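Local coordinates for protein homoserine O-acetyltransferase (Bacillus anthracis str. 'Ames Ancestor', PDB 3I1I) that probably transfers an acetyl group from acetyl-CoA to the hydroxyl of L-homoserine, a step toward methionine, using an alpha/beta hydrolase fold, at residues Lys316-Leu319 with Leu320-Ser323; Asn96-Val99 with Lys100-His103. All coordinates share one frame; numbering follows the deposited sequence.

Interaction 1. Residues Lys316-Leu319 with Leu320-Ser323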
loop_
_atom_site.group_PDB
_atom_site.type_symbol
_atom_site.label_atom_id
_atom_site.label_comp_id
_atom_site.label_asym_id
_atom_site.label_seq_id
_atom_site.Cartn_x
_atom_site.Cartn_y
_atom_site.Cartn_z
ATOM N N LYS A 316 -19.163 10.338 10.512
ATOM C CA LYS A 316 -18.112 11.139 11.123
ATOM C C LYS A 316 -16.758 10.435 11.305
ATOM O O LYS A 316 -15.717 11.082 11.291
ATOM C CB LYS A 316 -18.599 11.575 12.477
ATOM C CG LYS A 316 -17.631 12.472 13.245
ATOM C CD LYS A 316 -18.355 13.002 14.475
ATOM C CE LYS A 316 -17.907 14.407 14.831
ATOM N NZ LYS A 316 -16.612 14.302 15.505
ATOM N N GLN A 317 -16.787 9.118 11.484
ATOM C CA GLN A 317 -15.581 8.330 11.618
ATOM C C GLN A 317 -15.086 7.736 10.297
ATOM O O GLN A 317 -14.184 6.894 10.292
ATOM C CB GLN A 317 -15.835 7.204 12.613
ATOM C CG GLN A 317 -15.894 7.653 14.054
ATOM C CD GLN A 317 -17.178 8.337 14.442
ATOM O OE1 GLN A 317 -18.288 8.008 13.968
ATOM N NE2 GLN A 317 -17.046 9.321 15.296
ATOM N N ASP A 318 -15.675 8.144 9.179
ATOM C CA ASP A 318 -15.260 7.612 7.859
ATOM C C ASP A 318 -13.917 8.187 7.499
ATOM O O ASP A 318 -13.802 9.416 7.354
ATOM C CB ASP A 318 -16.272 8.037 6.795
ATOM C CG ASP A 318 -16.153 7.265 5.525
ATOM O OD1 ASP A 318 -15.040 6.803 5.135
ATOM O OD2 ASP A 318 -17.216 7.153 4.905
ATOM N N LEU A 319 -12.918 7.309 7.374
ATOM C CA LEU A 319 -11.587 7.682 6.951
ATOM C C LEU A 319 -11.435 7.756 5.437
ATOM O O LEU A 319 -10.446 8.356 4.921
ATOM C CB LEU A 319 -10.560 6.698 7.470
ATOM C CG LEU A 319 -10.386 6.543 8.987
ATOM C CD1 LEU A 319 -9.630 5.215 9.257
ATOM C CD2 LEU A 319 -9.668 7.730 9.650
ATOM N N LEU A 320 -12.342 7.114 4.703
ATOM C CA LEU A 320 -12.243 7.084 3.226
ATOM C C LEU A 320 -12.918 8.296 2.653
ATOM O O LEU A 320 -12.457 8.847 1.668
ATOM C CB LEU A 320 -12.888 5.837 2.618
ATOM C CG LEU A 320 -12.098 4.551 2.795
ATOM C CD1 LEU A 320 -13.056 3.371 2.558
ATOM C CD2 LEU A 320 -10.876 4.512 1.848
ATOM N N GLN A 321 -14.003 8.715 3.284
ATOM C CA GLN A 321 -14.812 9.798 2.787
ATOM C C GLN A 321 -15.092 10.801 3.908
ATOM O O GLN A 321 -16.154 10.764 4.549
ATOM C CB GLN A 321 -16.125 9.239 2.218
ATOM C CG GLN A 321 -15.964 8.371 0.932
ATOM C CD GLN A 321 -15.291 9.116 -0.204
ATOM O OE1 GLN A 321 -15.270 10.362 -0.251
ATOM N NE2 GLN A 321 -14.684 8.372 -1.089
ATOM N N PRO A 322 -14.131 11.707 4.159
ATOM C CA PRO A 322 -14.274 12.665 5.242
ATOM C C PRO A 322 -15.530 13.497 5.093
ATOM O O PRO A 322 -15.843 14.003 4.015
ATOM C CB PRO A 322 -13.036 13.523 5.086
ATOM C CG PRO A 322 -12.038 12.618 4.462
ATOM C CD PRO A 322 -12.824 11.827 3.500
ATOM N N SER A 323 -16.264 13.646 6.161
ATOM C CA SER A 323 -17.565 14.237 6.042
ATOM C C SER A 323 -17.521 15.756 5.785
ATOM O O SER A 323 -18.512 16.350 5.337
ATOM C CB SER A 323 -18.370 13.928 7.296
ATOM O OG SER A 323 -17.896 14.711 8.339
HETATM O O HOH W 1 -19.033 9.236 5.301
HETATM O O HOH W 2 -15.666 11.481 8.216
#
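Asp318 turns its carboxylate into the bend made by Leu320 and Gln321, and its two oxygens share the work: OD1 takes two N-H groups of the loop, OD2 takes His351 ND1. OD1 lies 2.8 Å from Leu320 N, which meets it nearly in line with the C-O bond. It also lies 2.9 Å from Gln321 N, which approaches from above the carboxylate plane, 72° out of it. The two N-H groups on OD1 together with His351 on OD2 hold the carboxylate's rotation; CG stands anti to the backbone N (chi1 -165°), which carries it over the following residues. OD2 is 3.6 Å from Gln321 CB. Asp318 is thus the likely acid of a Ser-His-Asp triad with Ser155, held by its own loop. Packing is looser where a water lies between Asp318 O, at 2.9 Å, and Ser323 N, at 3.0 Å, accepting from the latter; the exposed Lys316 side chain marks the solvent side. Leu319, by contrast, faces the subunit interface and packs on Ile187 of a second subunit. Gln321 OE1 and NE2 bond Asn181 and Asn184, beyond strand 174-178, and the whole bend joins strand 309-313, next to the edge strand 340-342, to helix 324-335.

Interaction 2. Residues Asn96-Val99 with Lys100-His103; sequences NVQV and KNPH
Gln98 and Asn101 run side by side in the same direction, so that their amides meet across a tight reversal of the chain. Asn101 ND2 donates to Gln98 OE1 at 3.2 Å with an N-H...O angle of 167°. The acceptor lies close to the amide plane of Asn101, whereas the donor sits above the carbonyl plane of Gln98, and the two amides are turned 32° against each other. Alongside it the backbone closes as well: Asn101 N reaches Gln98 O at 3.1 Å, the hydrogen bond of a type I turn, and the CB atoms of Gln98 and Asn101 come within 4.0 Å. Gln98 is extended beyond CG, which gives its amide the length to span the turn; its NE2 bonds Ser52 O, so both ends of the amide are used. In Asn101, CG anti to the backbone N (chi1 176°) lays the amide along Gln98, with ND2 facing OE1 and OD1 facing His103 N, from which it accepts at 2.9 Å. Asn96 OD1 likewise takes Gln98 N at 3.0 Å. At the turn's corners, Val99 CG1 lies 4.1 Å from Lys100 CG where the two side chains cross at about a right angle, and Lys100 NZ bonds Glu273 O. The arrangement is a type I beta turn, reinforced by a side-chain amide bond and flanked by two Asx turns, in a surface loop of the alpha/beta hydrolase fold.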
loop_
_atom_site.group_PDB
_atom_site.type_symbol
_atom_site.label_atom_id
_atom_site.label_comp_id
_atom_site.label_asym_id
_atom_site.label_seq_id
_atom_site.Cartn_x
_atom_site.Cartn_y
_atom_site.Cartn_z
ATOM N N ASN A 96 -17.288 -4.705 -13.153
ATOM C CA ASN A 96 -17.639 -5.258 -11.865
ATOM C C ASN A 96 -16.525 -6.206 -11.461
ATOM O O ASN A 96 -16.076 -7.006 -12.285
ATOM C CB ASN A 96 -18.977 -5.989 -11.916
ATOM C CG ASN A 96 -19.465 -6.379 -10.539
ATOM O OD1 ASN A 96 -18.999 -7.361 -9.966
ATOM N ND2 ASN A 96 -20.425 -5.621 -10.003
ATOM N N VAL A 97 -16.066 -6.111 -10.222
ATOM C CA VAL A 97 -14.891 -6.882 -9.810
ATOM C C VAL A 97 -15.203 -8.359 -9.603
ATOM O O VAL A 97 -14.336 -9.218 -9.820
ATOM C CB VAL A 97 -14.204 -6.297 -8.543
ATOM C CG1 VAL A 97 -13.896 -4.839 -8.769
ATOM C CG2 VAL A 97 -15.067 -6.507 -7.295
ATOM N N GLN A 98 -16.430 -8.657 -9.198
ATOM C CA GLN A 98 -16.858 -10.036 -8.944
ATOM C C GLN A 98 -17.209 -10.703 -10.233
ATOM O O GLN A 98 -18.319 -11.237 -10.372
ATOM C CB GLN A 98 -18.101 -10.063 -8.082
ATOM C CG GLN A 98 -17.894 -9.562 -6.712
ATOM C CD GLN A 98 -19.093 -9.870 -5.858
ATOM O OE1 GLN A 98 -19.565 -11.025 -5.824
ATOM N NE2 GLN A 98 -19.613 -8.845 -5.155
ATOM N N VAL A 99 -16.271 -10.667 -11.177
ATOM C CA VAL A 99 -16.557 -11.076 -12.554
ATOM C C VAL A 99 -16.731 -12.586 -12.659
ATOM O O VAL A 99 -17.406 -13.046 -13.552
ATOM C CB VAL A 99 -15.460 -10.634 -13.560
ATOM C CG1 VAL A 99 -14.428 -11.741 -13.748
ATOM C CG2 VAL A 99 -16.117 -10.290 -14.915
ATOM N N LYS A 100 -16.147 -13.348 -11.745
ATOM C CA LYS A 100 -16.345 -14.793 -11.726
ATOM C C LYS A 100 -17.691 -15.204 -11.118
ATOM O O LYS A 100 -18.150 -16.316 -11.359
ATOM C CB LYS A 100 -15.195 -15.515 -11.004
ATOM C CG LYS A 100 -13.787 -15.054 -11.441
ATOM C CD LYS A 100 -12.684 -15.999 -10.921
ATOM C CE LYS A 100 -11.436 -15.262 -10.380
ATOM N NZ LYS A 100 -10.763 -16.081 -9.331
ATOM N N ASN A 101 -18.332 -14.330 -10.348
ATOM C CA ASN A 101 -19.683 -14.603 -9.824
ATOM C C ASN A 101 -20.669 -14.715 -10.984
ATOM O O ASN A 101 -20.771 -13.813 -11.778
ATOM C CB ASN A 101 -20.084 -13.506 -8.831
ATOM C CG ASN A 101 -21.479 -13.636 -8.314
ATOM O OD1 ASN A 101 -22.275 -14.438 -8.784
ATOM N ND2 ASN A 101 -21.806 -12.792 -7.359
ATOM N N PRO A 102 -21.381 -15.848 -11.090
ATOM C CA PRO A 102 -22.216 -16.139 -12.246
ATOM C C PRO A 102 -23.518 -15.353 -12.312
ATOM O O PRO A 102 -24.150 -15.327 -13.367
ATOM C CB PRO A 102 -22.527 -17.634 -12.081
ATOM C CG PRO A 102 -22.510 -17.845 -10.623
ATOM C CD PRO A 102 -21.376 -16.975 -10.134
ATOM N N HIS A 103 -23.908 -14.720 -11.207
ATOM C CA HIS A 103 -25.017 -13.784 -11.216
ATOM C C HIS A 103 -24.673 -12.388 -11.750
ATOM O O HIS A 103 -25.564 -11.538 -11.808
ATOM C CB HIS A 103 -25.526 -13.576 -9.806
ATOM C CG HIS A 103 -26.151 -14.785 -9.212
ATOM N ND1 HIS A 103 -27.292 -15.364 -9.731
ATOM C CD2 HIS A 103 -25.790 -15.537 -8.148
ATOM C CE1 HIS A 103 -27.614 -16.409 -8.997
ATOM N NE2 HIS A 103 -26.726 -16.529 -8.025
#

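From the N terminus, the chain first meets interaction 2, in the long loop between strand 87-91 and helix 129-142; interaction 1 follows much later, between strand 309-313 and helix 324-335. Each closes a short reversal within one continuous run, and the first is complete before the second begins, so they neither nest nor cross. Their centres are 28 Å apart, on opposite sides of the chain's centre, and their nearest atoms remain about 14 Å apart. Both loops follow strands of the same central sheet: residues 96-103 reach the loops holding Ser52 and Glu273, whereas residues 316-323 join the presumed triad region to a subunit interface.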